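Side-chain contacts in naphthalene dioxygenase large subunit (Rhodococcus sp., PDB 2B1X), which forms the large subunit of a Rieske-type non-haem iron dioxygenase, carrying an Fe2/S2 cluster in one domain and a mononuclear iron in its catalytic domain: residues Gln70-Arg75 with Met93-Ala98; Gln8-Gly13 with Glu429-Leu434; Glu274-Arg279 with Glu283-Phe288. One frame throughout, in Å; residues are numbered along the deposited sequence.

Contact 1. Residues Gln70-Arg75 with Met93-Ala98; sequences QFIVCR and MQVCRA
The amide oxygen OE1 of Gln70 is gripped by two donors: NE2 of Gln94, across the contact, and ND2 of Asn86. The bond from Gln94 NE2 to Gln70 OE1 is 2.8 Å long and nearly straight (167° at the hydrogen). It arrives in the carbonyl plane on a lone pair, and the oxygen lies close to the plane of the Gln94 amide. A water closes the other side of the pair, accepting from both nitrogens and lying 2.7 Å from Gln94 NE2. Both amides are held nearly coplanar, and Gln70 NE2 also bonds to Tyr65 OH. Gln70 can reach this far because CG stands anti to the backbone N (chi1 -164°) and the chain beyond is extended. Two residues along the strand, the tip of Ile72 meets Val95 across its side chain, CD1 to CG2 at 3.7 Å, and touches CB of Cys96 more loosely. Gln94 OE1 turns outward to Ser378 of the second subunit, and the Val95 side chain is about 5 Å from the Fe2/S2 cluster (nearest atoms). The contact joins strand 69-75 to the loop leading into strand 100-102 of the same Rieske-domain sheet, with Phe106 of strand 105-107 packed against Ile72, Val95 and Cys96.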
loop_
_atom_site.group_PDB
_atom_site.type_symbol
_atom_site.label_atom_id
_atom_site.label_comp_id
_atom_site.label_asym_id
_atom_site.label_seq_id
_atom_site.Cartn_x
_atom_site.Cartn_y
_atom_site.Cartn_z
ATOM N N GLN A 70 -6.885 -11.554 -18.057
ATOM C CA GLN A 70 -5.790 -11.244 -18.922
ATOM C C GLN A 70 -5.818 -12.141 -20.157
ATOM O O GLN A 70 -5.904 -13.361 -20.025
ATOM C CB GLN A 70 -4.489 -11.412 -18.137
ATOM C CG GLN A 70 -3.297 -10.755 -18.799
ATOM C CD GLN A 70 -2.008 -11.062 -18.054
ATOM O OE1 GLN A 70 -1.611 -12.188 -18.018
ATOM N NE2 GLN A 70 -1.362 -10.053 -17.482
ATOM N N PHE A 71 -5.735 -11.519 -21.345
ATOM C CA PHE A 71 -5.848 -12.218 -22.617
ATOM C C PHE A 71 -4.667 -11.946 -23.506
ATOM O O PHE A 71 -4.213 -10.804 -23.597
ATOM C CB PHE A 71 -7.146 -11.829 -23.353
ATOM C CG PHE A 71 -8.374 -12.325 -22.678
ATOM C CD1 PHE A 71 -9.001 -11.557 -21.684
ATOM C CD2 PHE A 71 -8.884 -13.594 -22.990
ATOM C CE1 PHE A 71 -10.148 -12.044 -21.017
ATOM C CE2 PHE A 71 -10.029 -14.093 -22.332
ATOM C CZ PHE A 71 -10.646 -13.322 -21.331
ATOM N N ILE A 72 -4.150 -12.993 -24.153
ATOM C CA ILE A 72 -3.212 -12.796 -25.265
ATOM C C ILE A 72 -4.021 -12.502 -26.533
ATOM O O ILE A 72 -4.911 -13.282 -26.915
ATOM C CB ILE A 72 -2.353 -14.086 -25.489
ATOM C CG1 ILE A 72 -1.485 -14.386 -24.270
ATOM C CG2 ILE A 72 -1.483 -13.954 -26.699
ATOM C CD1 ILE A 72 -1.050 -15.866 -24.241
ATOM N N VAL A 73 -3.714 -11.380 -27.183
ATOM C CA VAL A 73 -4.386 -11.043 -28.415
ATOM C C VAL A 73 -3.313 -11.124 -29.480
ATOM O O VAL A 73 -2.356 -10.381 -29.421
ATOM C CB VAL A 73 -5.052 -9.626 -28.338
ATOM C CG1 VAL A 73 -5.706 -9.244 -29.699
ATOM C CG2 VAL A 73 -6.080 -9.608 -27.219
ATOM N N CYS A 74 -3.443 -12.054 -30.416
ATOM C CA CYS A 74 -2.342 -12.324 -31.338
ATOM C C CYS A 74 -2.793 -12.602 -32.760
ATOM O O CYS A 74 -3.967 -12.867 -33.010
ATOM C CB CYS A 74 -1.464 -13.465 -30.818
ATOM S SG CYS A 74 -2.271 -15.085 -30.706
ATOM N N ARG A 75 -1.866 -12.466 -33.696
ATOM C CA ARG A 75 -2.078 -12.922 -35.062
ATOM C C ARG A 75 -1.348 -14.250 -35.138
ATOM O O ARG A 75 -0.127 -14.314 -34.919
ATOM C CB ARG A 75 -1.504 -11.928 -36.081
ATOM C CG ARG A 75 -1.917 -12.226 -37.558
ATOM C CD ARG A 75 -1.481 -11.167 -38.553
ATOM N NE ARG A 75 -1.936 -9.816 -38.212
ATOM C CZ ARG A 75 -3.080 -9.254 -38.615
ATOM N NH1 ARG A 75 -3.937 -9.911 -39.374
ATOM N NH2 ARG A 75 -3.364 -8.024 -38.248
ATOM N N MET A 93 -0.823 -21.079 -14.818
ATOM C CA MET A 93 0.260 -20.089 -14.953
ATOM C C MET A 93 0.114 -19.229 -16.211
ATOM O O MET A 93 -0.420 -19.705 -17.207
ATOM C CB MET A 93 1.665 -20.722 -14.921
ATOM C CG MET A 93 2.665 -19.593 -14.463
ATOM S SD MET A 93 4.320 -20.043 -14.387
ATOM C CE MET A 93 5.038 -18.447 -14.762
ATOM N N GLN A 94 0.549 -17.966 -16.156
ATOM C CA GLN A 94 0.660 -17.140 -17.373
ATOM C C GLN A 94 1.621 -17.822 -18.334
ATOM O O GLN A 94 2.736 -18.197 -17.929
ATOM C CB GLN A 94 1.203 -15.764 -17.075
ATOM C CG GLN A 94 0.284 -14.882 -16.272
ATOM C CD GLN A 94 1.019 -13.664 -15.798
ATOM O OE1 GLN A 94 1.914 -13.770 -14.948
ATOM N NE2 GLN A 94 0.674 -12.512 -16.359
ATOM N N VAL A 95 1.187 -18.024 -19.582
ATOM C CA VAL A 95 2.057 -18.621 -20.602
ATOM C C VAL A 95 2.782 -17.514 -21.374
ATOM O O VAL A 95 3.607 -17.765 -22.263
ATOM C CB VAL A 95 1.280 -19.566 -21.550
ATOM C CG1 VAL A 95 0.717 -20.752 -20.724
ATOM C CG2 VAL A 95 0.154 -18.835 -22.305
ATOM N N CYS A 96 2.452 -16.277 -21.045
ATOM C CA CYS A 96 3.190 -15.142 -21.579
ATOM C C CYS A 96 3.246 -14.072 -20.498
ATOM O O CYS A 96 2.205 -13.589 -20.075
ATOM C CB CYS A 96 2.487 -14.643 -22.842
ATOM S SG CYS A 96 3.257 -13.176 -23.454
ATOM N N ARG A 97 4.443 -13.759 -19.993
ATOM C CA ARG A 97 4.592 -12.728 -18.962
ATOM C C ARG A 97 5.150 -11.386 -19.496
ATOM O O ARG A 97 5.365 -10.441 -18.694
ATOM C CB ARG A 97 5.413 -13.229 -17.765
ATOM C CG ARG A 97 4.676 -14.071 -16.733
ATOM C CD ARG A 97 5.627 -14.945 -15.819
ATOM N NE ARG A 97 6.633 -15.662 -16.622
ATOM C CZ ARG A 97 7.960 -15.702 -16.418
ATOM N NH1 ARG A 97 8.570 -15.108 -15.371
ATOM N NH2 ARG A 97 8.704 -16.324 -17.325
ATOM N N ALA A 98 5.316 -11.278 -20.827
ATOM C CA ALA A 98 5.661 -10.012 -21.487
ATOM C C ALA A 98 4.377 -9.240 -21.856
ATOM O O ALA A 98 3.310 -9.832 -21.896
ATOM C CB ALA A 98 6.500 -10.274 -22.732
HETATM O O HOH W 1 1.425 -9.949 -16.902
#

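Contact 2. Residues Gln8-Gly13 with Glu429-Leu434; sequences QTLQKG and EYWMQL
Met432 lays its thioether against the backbone of Gly13, and this is the tight part of the contact. The sulfur SD of Met432 sits 3.5 Å from Gly13 C and 3.6 Å from Gly13 CA, while the methyl CE of Met432 reaches the carbonyl at 3.5 Å from Gly13 O. Because Gly13 carries no side chain, the thioether rests directly on the main chain at this turn of the helix. The bend in the methionine chain at its last torsion (chi3 -79°) turns the methyl toward that carbonyl. Leu14, next along the helix, also touches Met432. One turn before Gly13, Leu10 sends CD2 obliquely against the six-membered ring of Trp431, 3.6 Å from CZ3, the two side chains crossing at about a right angle. The same methyl lies more loosely, at 4.2 Å, from CG of Met432, which itself fills the edge of the indole in its plane. Here the N-terminal helix 4-16 packs on helix 422-436, the last helix of the chain; their short segments run roughly antiparallel at 142°, with axes 9.7 Å apart. Residues 429-434 belong to the catalytic part of the chain, of the Bet v 1-like class. The indole is tied on its other flank: Trp431 NE1 donates to Glu37 OE2 of helix 31-40, and Ile27 and Ile41 pack on the ring. By contrast, the outer side of the pair is polar and open to solvent, where Gln8, Gln11 and Lys12 on one helix and Gln433 on the other are exposed. Lys12 pairs there with Asp16 through a salt bridge.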
loop_
_atom_site.group_PDB
_atom_site.type_symbol
_atom_site.label_atom_id
_atom_site.label_comp_id
_atom_site.label_asym_id
_atom_site.label_seq_id
_atom_site.Cartn_x
_atom_site.Cartn_y
_atom_site.Cartn_z
ATOM N N GLN A 8 -32.707 -0.718 -5.137
ATOM C CA GLN A 8 -33.637 0.395 -5.054
ATOM C C GLN A 8 -32.997 1.645 -5.625
ATOM O O GLN A 8 -33.652 2.434 -6.316
ATOM C CB GLN A 8 -34.083 0.622 -3.613
ATOM C CG GLN A 8 -35.158 -0.394 -3.124
ATOM C CD GLN A 8 -35.334 -0.411 -1.596
ATOM O OE1 GLN A 8 -34.949 0.541 -0.900
ATOM N NE2 GLN A 8 -35.921 -1.501 -1.073
ATOM N N THR A 9 -31.699 1.812 -5.356
ATOM C CA THR A 9 -30.958 2.969 -5.883
ATOM C C THR A 9 -30.930 2.963 -7.410
ATOM O O THR A 9 -31.096 4.013 -8.072
ATOM C CB THR A 9 -29.526 2.973 -5.327
ATOM O OG1 THR A 9 -29.539 3.283 -3.932
ATOM C CG2 THR A 9 -28.708 4.110 -5.921
ATOM N N LEU A 10 -30.685 1.789 -7.976
ATOM C CA LEU A 10 -30.655 1.686 -9.428
ATOM C C LEU A 10 -32.045 1.905 -10.028
ATOM O O LEU A 10 -32.172 2.555 -11.050
ATOM C CB LEU A 10 -30.065 0.342 -9.869
ATOM C CG LEU A 10 -28.599 0.087 -9.450
ATOM C CD1 LEU A 10 -28.213 -1.409 -9.571
ATOM C CD2 LEU A 10 -27.688 0.944 -10.274
ATOM N N GLN A 11 -33.073 1.334 -9.392
ATOM C CA GLN A 11 -34.471 1.504 -9.864
ATOM C C GLN A 11 -34.888 2.960 -9.836
ATOM O O GLN A 11 -35.460 3.466 -10.792
ATOM C CB GLN A 11 -35.446 0.625 -9.074
ATOM C CG GLN A 11 -35.328 -0.852 -9.449
ATOM C CD GLN A 11 -36.065 -1.798 -8.524
ATOM O OE1 GLN A 11 -36.434 -1.435 -7.401
ATOM N NE2 GLN A 11 -36.295 -3.015 -8.998
ATOM N N LYS A 12 -34.595 3.630 -8.731
ATOM C CA LYS A 12 -34.843 5.050 -8.619
ATOM C C LYS A 12 -34.056 5.828 -9.700
ATOM O O LYS A 12 -34.596 6.715 -10.360
ATOM C CB LYS A 12 -34.487 5.537 -7.200
ATOM C CG LYS A 12 -35.053 6.951 -6.920
ATOM C CD LYS A 12 -34.241 7.643 -5.844
ATOM C CE LYS A 12 -34.798 8.990 -5.531
ATOM N NZ LYS A 12 -34.080 10.029 -6.309
ATOM N N GLY A 13 -32.797 5.450 -9.898
ATOM C CA GLY A 13 -31.948 6.067 -10.890
ATOM C C GLY A 13 -32.530 5.970 -12.287
ATOM O O GLY A 13 -32.472 6.910 -13.043
ATOM N N GLU A 429 -28.008 5.481 -18.340
ATOM C CA GLU A 429 -29.241 4.697 -18.462
ATOM C C GLU A 429 -28.931 3.269 -18.863
ATOM O O GLU A 429 -29.477 2.315 -18.256
ATOM C CB GLU A 429 -30.228 5.329 -19.487
ATOM C CG GLU A 429 -31.499 4.504 -19.674
ATOM C CD GLU A 429 -32.532 5.130 -20.596
ATOM O OE1 GLU A 429 -32.199 5.522 -21.736
ATOM O OE2 GLU A 429 -33.702 5.198 -20.187
ATOM N N TYR A 430 -28.099 3.104 -19.889
ATOM C CA TYR A 430 -27.703 1.773 -20.332
ATOM C C TYR A 430 -26.917 1.044 -19.230
ATOM O O TYR A 430 -27.140 -0.121 -18.986
ATOM C CB TYR A 430 -26.919 1.803 -21.644
ATOM C CG TYR A 430 -26.640 0.426 -22.258
ATOM C CD1 TYR A 430 -27.681 -0.477 -22.551
ATOM C CD2 TYR A 430 -25.318 0.018 -22.531
ATOM C CE1 TYR A 430 -27.408 -1.743 -23.106
ATOM C CE2 TYR A 430 -25.045 -1.217 -23.104
ATOM C CZ TYR A 430 -26.092 -2.099 -23.364
ATOM O OH TYR A 430 -25.798 -3.308 -23.924
ATOM N N TRP A 431 -26.023 1.769 -18.551
ATOM C CA TRP A 431 -25.227 1.180 -17.463
ATOM C C TRP A 431 -26.214 0.649 -16.394
ATOM O O TRP A 431 -26.083 -0.467 -15.947
ATOM C CB TRP A 431 -24.264 2.268 -16.900
ATOM C CG TRP A 431 -23.443 1.841 -15.718
ATOM C CD1 TRP A 431 -22.222 1.289 -15.754
ATOM C CD2 TRP A 431 -23.809 1.932 -14.344
ATOM N NE1 TRP A 431 -21.762 1.024 -14.485
ATOM C CE2 TRP A 431 -22.721 1.413 -13.587
ATOM C CE3 TRP A 431 -24.939 2.409 -13.660
ATOM C CZ2 TRP A 431 -22.742 1.316 -12.181
ATOM C CZ3 TRP A 431 -24.959 2.327 -12.260
ATOM C CH2 TRP A 431 -23.852 1.792 -11.538
ATOM N N MET A 432 -27.217 1.457 -16.042
ATOM C CA MET A 432 -28.196 1.090 -15.029
ATOM C C MET A 432 -29.075 -0.085 -15.469
ATOM O O MET A 432 -29.325 -0.981 -14.670
ATOM C CB MET A 432 -29.050 2.302 -14.619
ATOM C CG MET A 432 -28.326 3.298 -13.680
ATOM S SD MET A 432 -29.469 4.576 -13.091
ATOM C CE MET A 432 -29.547 5.678 -14.524
ATOM N N GLN A 433 -29.480 -0.120 -16.743
ATOM C CA GLN A 433 -30.211 -1.274 -17.268
ATOM C C GLN A 433 -29.382 -2.565 -17.107
ATOM O O GLN A 433 -29.902 -3.597 -16.675
ATOM C CB GLN A 433 -30.640 -1.058 -18.721
ATOM C CG GLN A 433 -31.707 0.072 -18.871
ATOM C CD GLN A 433 -31.924 0.518 -20.297
ATOM O OE1 GLN A 433 -31.050 0.356 -21.134
ATOM N NE2 GLN A 433 -33.096 1.128 -20.573
ATOM N N LEU A 434 -28.096 -2.489 -17.442
ATOM C CA LEU A 434 -27.233 -3.663 -17.377
ATOM C C LEU A 434 -27.010 -4.120 -15.929
ATOM O O LEU A 434 -26.987 -5.310 -15.667
ATOM C CB LEU A 434 -25.897 -3.428 -18.092
ATOM C CG LEU A 434 -25.904 -3.370 -19.619
ATOM C CD1 LEU A 434 -24.502 -3.066 -20.119
ATOM C CD2 LEU A 434 -26.397 -4.705 -20.238
#

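Contact 3. Residues Glu274-Arg279 with Glu283-Phe288; sequences EELERR and EQVEIF
The ring of Phe288 is met at its edge, near its plane, by Leu276: the methyl CD2 of Leu276 lies 3.9 Å from CE2 and 4.1 Å from CD2 of the ring, the two side chains crossing at about a right angle. Phe265, Arg183 and Ile179 also pack around the ring. The second flat group, the guanidinium of Arg278, lies away from the interface and has CA of Glu275 over the centre of one face, 4.2 Å above its plane. Leu276 places its branches by an unusual torsion for a helix, CG lying between the backbone N and the carbonyl carbon (chi1 81°), and its CD1 also passes Val285 CG2 loosely at 4.5 Å. That valine methyl wedges in against the opposing backbone, 3.9 Å from Leu276 O and 4.2 Å from Glu277 CA, close to where the two backbones come nearest, Glu277 facing Val285. Helices 270-279 and 282-288 together form a helical hairpin with a very short connection, the segments running at 136° with their axes 9.3 Å apart. Thr281 helps join the two: its backbone N donates to Gln284 OE1, and its OG1 bonds with Glu283 OE2. At the rim the carboxylates of Glu277 and Glu286 stand 6.7 Å apart, measured between their OE2 atoms. On the inner side the hairpin packs along helix 174-181 and on the loop residues after it: Ile287 lies against Phe175 and Ile179, Gln284 NE2 bonds to the carbonyl of Phe175 and to Asp178, and Arg279 forms salt bridges with Asp182 and Asp185.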
loop_
_atom_site.group_PDB
_atom_site.type_symbol
_atom_site.label_atom_id
_atom_site.label_comp_id
_atom_site.label_asym_id
_atom_site.label_seq_id
_atom_site.Cartn_x
_atom_site.Cartn_y
_atom_site.Cartn_z
ATOM N N GLU A 274 -8.293 12.910 -50.467
ATOM C CA GLU A 274 -8.634 12.175 -51.681
ATOM C C GLU A 274 -9.324 10.866 -51.350
ATOM O O GLU A 274 -10.401 10.576 -51.878
ATOM C CB GLU A 274 -7.359 11.835 -52.446
ATOM C CG GLU A 274 -7.120 12.591 -53.733
ATOM C CD GLU A 274 -6.142 11.850 -54.645
ATOM O OE1 GLU A 274 -4.976 11.616 -54.221
ATOM O OE2 GLU A 274 -6.537 11.484 -55.779
ATOM N N GLU A 275 -8.692 10.090 -50.467
ATOM C CA GLU A 275 -9.148 8.741 -50.150
ATOM C C GLU A 275 -10.487 8.804 -49.389
ATOM O O GLU A 275 -11.425 8.078 -49.721
ATOM C CB GLU A 275 -8.050 7.949 -49.406
ATOM C CG GLU A 275 -6.805 7.719 -50.281
ATOM C CD GLU A 275 -5.679 6.958 -49.593
ATOM O OE1 GLU A 275 -5.824 6.563 -48.405
ATOM O OE2 GLU A 275 -4.649 6.722 -50.267
ATOM N N LEU A 276 -10.596 9.708 -48.415
ATOM C CA LEU A 276 -11.805 9.779 -47.595
ATOM C C LEU A 276 -13.061 10.178 -48.407
ATOM O O LEU A 276 -14.159 9.667 -48.189
ATOM C CB LEU A 276 -11.588 10.668 -46.350
ATOM C CG LEU A 276 -11.681 12.190 -46.427
ATOM C CD1 LEU A 276 -13.131 12.676 -46.435
ATOM C CD2 LEU A 276 -10.930 12.819 -45.246
ATOM N N GLU A 277 -12.882 11.062 -49.369
ATOM C CA GLU A 277 -13.954 11.416 -50.307
ATOM C C GLU A 277 -14.469 10.235 -51.137
ATOM O O GLU A 277 -15.595 10.252 -51.637
ATOM C CB GLU A 277 -13.496 12.533 -51.236
ATOM C CG GLU A 277 -13.314 13.864 -50.524
ATOM C CD GLU A 277 -12.869 15.007 -51.431
ATOM O OE1 GLU A 277 -11.981 14.806 -52.311
ATOM O OE2 GLU A 277 -13.411 16.128 -51.248
ATOM N N ARG A 278 -13.643 9.201 -51.248
ATOM C CA ARG A 278 -13.983 8.018 -52.010
ATOM C C ARG A 278 -14.394 6.860 -51.079
ATOM O O ARG A 278 -15.198 6.009 -51.476
ATOM C CB ARG A 278 -12.807 7.716 -52.956
ATOM C CG ARG A 278 -12.475 6.287 -53.307
ATOM C CD ARG A 278 -11.237 6.195 -54.199
ATOM N NE ARG A 278 -10.060 5.688 -53.479
ATOM C CZ ARG A 278 -8.844 6.233 -53.537
ATOM N NH1 ARG A 278 -8.610 7.326 -54.259
ATOM N NH2 ARG A 278 -7.847 5.675 -52.867
ATOM N N ARG A 279 -13.885 6.842 -49.845
ATOM C CA ARG A 279 -14.170 5.742 -48.920
ATOM C C ARG A 279 -15.469 5.944 -48.132
ATOM O O ARG A 279 -16.166 4.977 -47.829
ATOM C CB ARG A 279 -12.996 5.505 -47.974
ATOM C CG ARG A 279 -11.724 5.032 -48.643
ATOM C CD ARG A 279 -10.667 4.567 -47.667
ATOM N NE ARG A 279 -11.118 3.441 -46.861
ATOM C CZ ARG A 279 -10.984 2.176 -47.219
ATOM N NH1 ARG A 279 -10.414 1.882 -48.379
ATOM N NH2 ARG A 279 -11.415 1.199 -46.422
ATOM N N GLU A 283 -22.884 11.683 -47.196
ATOM C CA GLU A 283 -23.415 12.152 -45.911
ATOM C C GLU A 283 -22.321 12.214 -44.834
ATOM O O GLU A 283 -22.240 13.200 -44.099
ATOM C CB GLU A 283 -24.588 11.283 -45.445
ATOM C CG GLU A 283 -25.791 11.323 -46.384
ATOM C CD GLU A 283 -25.734 10.282 -47.504
ATOM O OE1 GLU A 283 -26.768 10.123 -48.206
ATOM O OE2 GLU A 283 -24.674 9.625 -47.699
ATOM N N GLN A 284 -21.474 11.183 -44.776
ATOM C CA GLN A 284 -20.350 11.138 -43.823
ATOM C C GLN A 284 -19.366 12.251 -44.158
ATOM O O GLN A 284 -18.907 12.970 -43.259
ATOM C CB GLN A 284 -19.661 9.766 -43.838
ATOM C CG GLN A 284 -20.509 8.666 -43.222
ATOM C CD GLN A 284 -19.951 7.292 -43.428
ATOM O OE1 GLN A 284 -19.496 6.968 -44.524
ATOM N NE2 GLN A 284 -19.985 6.462 -42.380
ATOM N N VAL A 285 -19.070 12.402 -45.449
ATOM C CA VAL A 285 -18.118 13.405 -45.933
ATOM C C VAL A 285 -18.520 14.827 -45.512
ATOM O O VAL A 285 -17.679 15.609 -45.025
ATOM C CB VAL A 285 -17.937 13.331 -47.469
ATOM C CG1 VAL A 285 -17.115 14.523 -47.987
ATOM C CG2 VAL A 285 -17.293 12.004 -47.905
ATOM N N GLU A 286 -19.802 15.170 -45.714
ATOM C CA GLU A 286 -20.288 16.495 -45.348
ATOM C C GLU A 286 -20.363 16.748 -43.832
ATOM O O GLU A 286 -20.173 17.878 -43.384
ATOM C CB GLU A 286 -21.626 16.817 -46.051
ATOM C CG GLU A 286 -21.516 16.994 -47.569
ATOM C CD GLU A 286 -20.316 17.836 -47.999
ATOM O OE1 GLU A 286 -20.164 18.981 -47.494
ATOM O OE2 GLU A 286 -19.523 17.348 -48.836
ATOM N N ILE A 287 -20.636 15.718 -43.040
ATOM C CA ILE A 287 -20.535 15.867 -41.582
ATOM C C ILE A 287 -19.079 16.117 -41.164
ATOM O O ILE A 287 -18.814 16.966 -40.303
ATOM C CB ILE A 287 -21.170 14.650 -40.844
ATOM C CG1 ILE A 287 -22.700 14.730 -40.932
ATOM C CG2 ILE A 287 -20.654 14.528 -39.414
ATOM C CD1 ILE A 287 -23.438 13.436 -40.556
ATOM N N PHE A 288 -18.131 15.410 -41.793
ATOM C CA PHE A 288 -16.717 15.568 -41.418
ATOM C C PHE A 288 -16.111 16.880 -41.907
ATOM O O PHE A 288 -15.198 17.424 -41.279
ATOM C CB PHE A 288 -15.872 14.393 -41.917
ATOM C CG PHE A 288 -14.449 14.399 -41.402
ATOM C CD1 PHE A 288 -14.183 14.527 -40.031
ATOM C CD2 PHE A 288 -13.381 14.232 -42.276
ATOM C CE1 PHE A 288 -12.864 14.508 -39.533
ATOM C CE2 PHE A 288 -12.056 14.209 -41.793
ATOM C CZ PHE A 288 -11.800 14.354 -40.415
#

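In the fold
From the N terminus, the chain first forms helix 4-16, one half of contact 2, whose partner arrives only near the C terminus; contact 2 therefore closes a loop of more than 400 residues that encloses the other two. Contact 1 closes first, within the Rieske domain, bringing the loop before strand 100-102 back to strand 69-75. Contact 3 follows in series, a local hairpin in the catalytic-domain part of the chain. No two of them touch: nearest atoms are about 17 Å apart between contacts 1 and 2, about 15 Å between 1 and 3, and about 21 Å between 2 and 3. Contact 2 ties the two ends of the chain together.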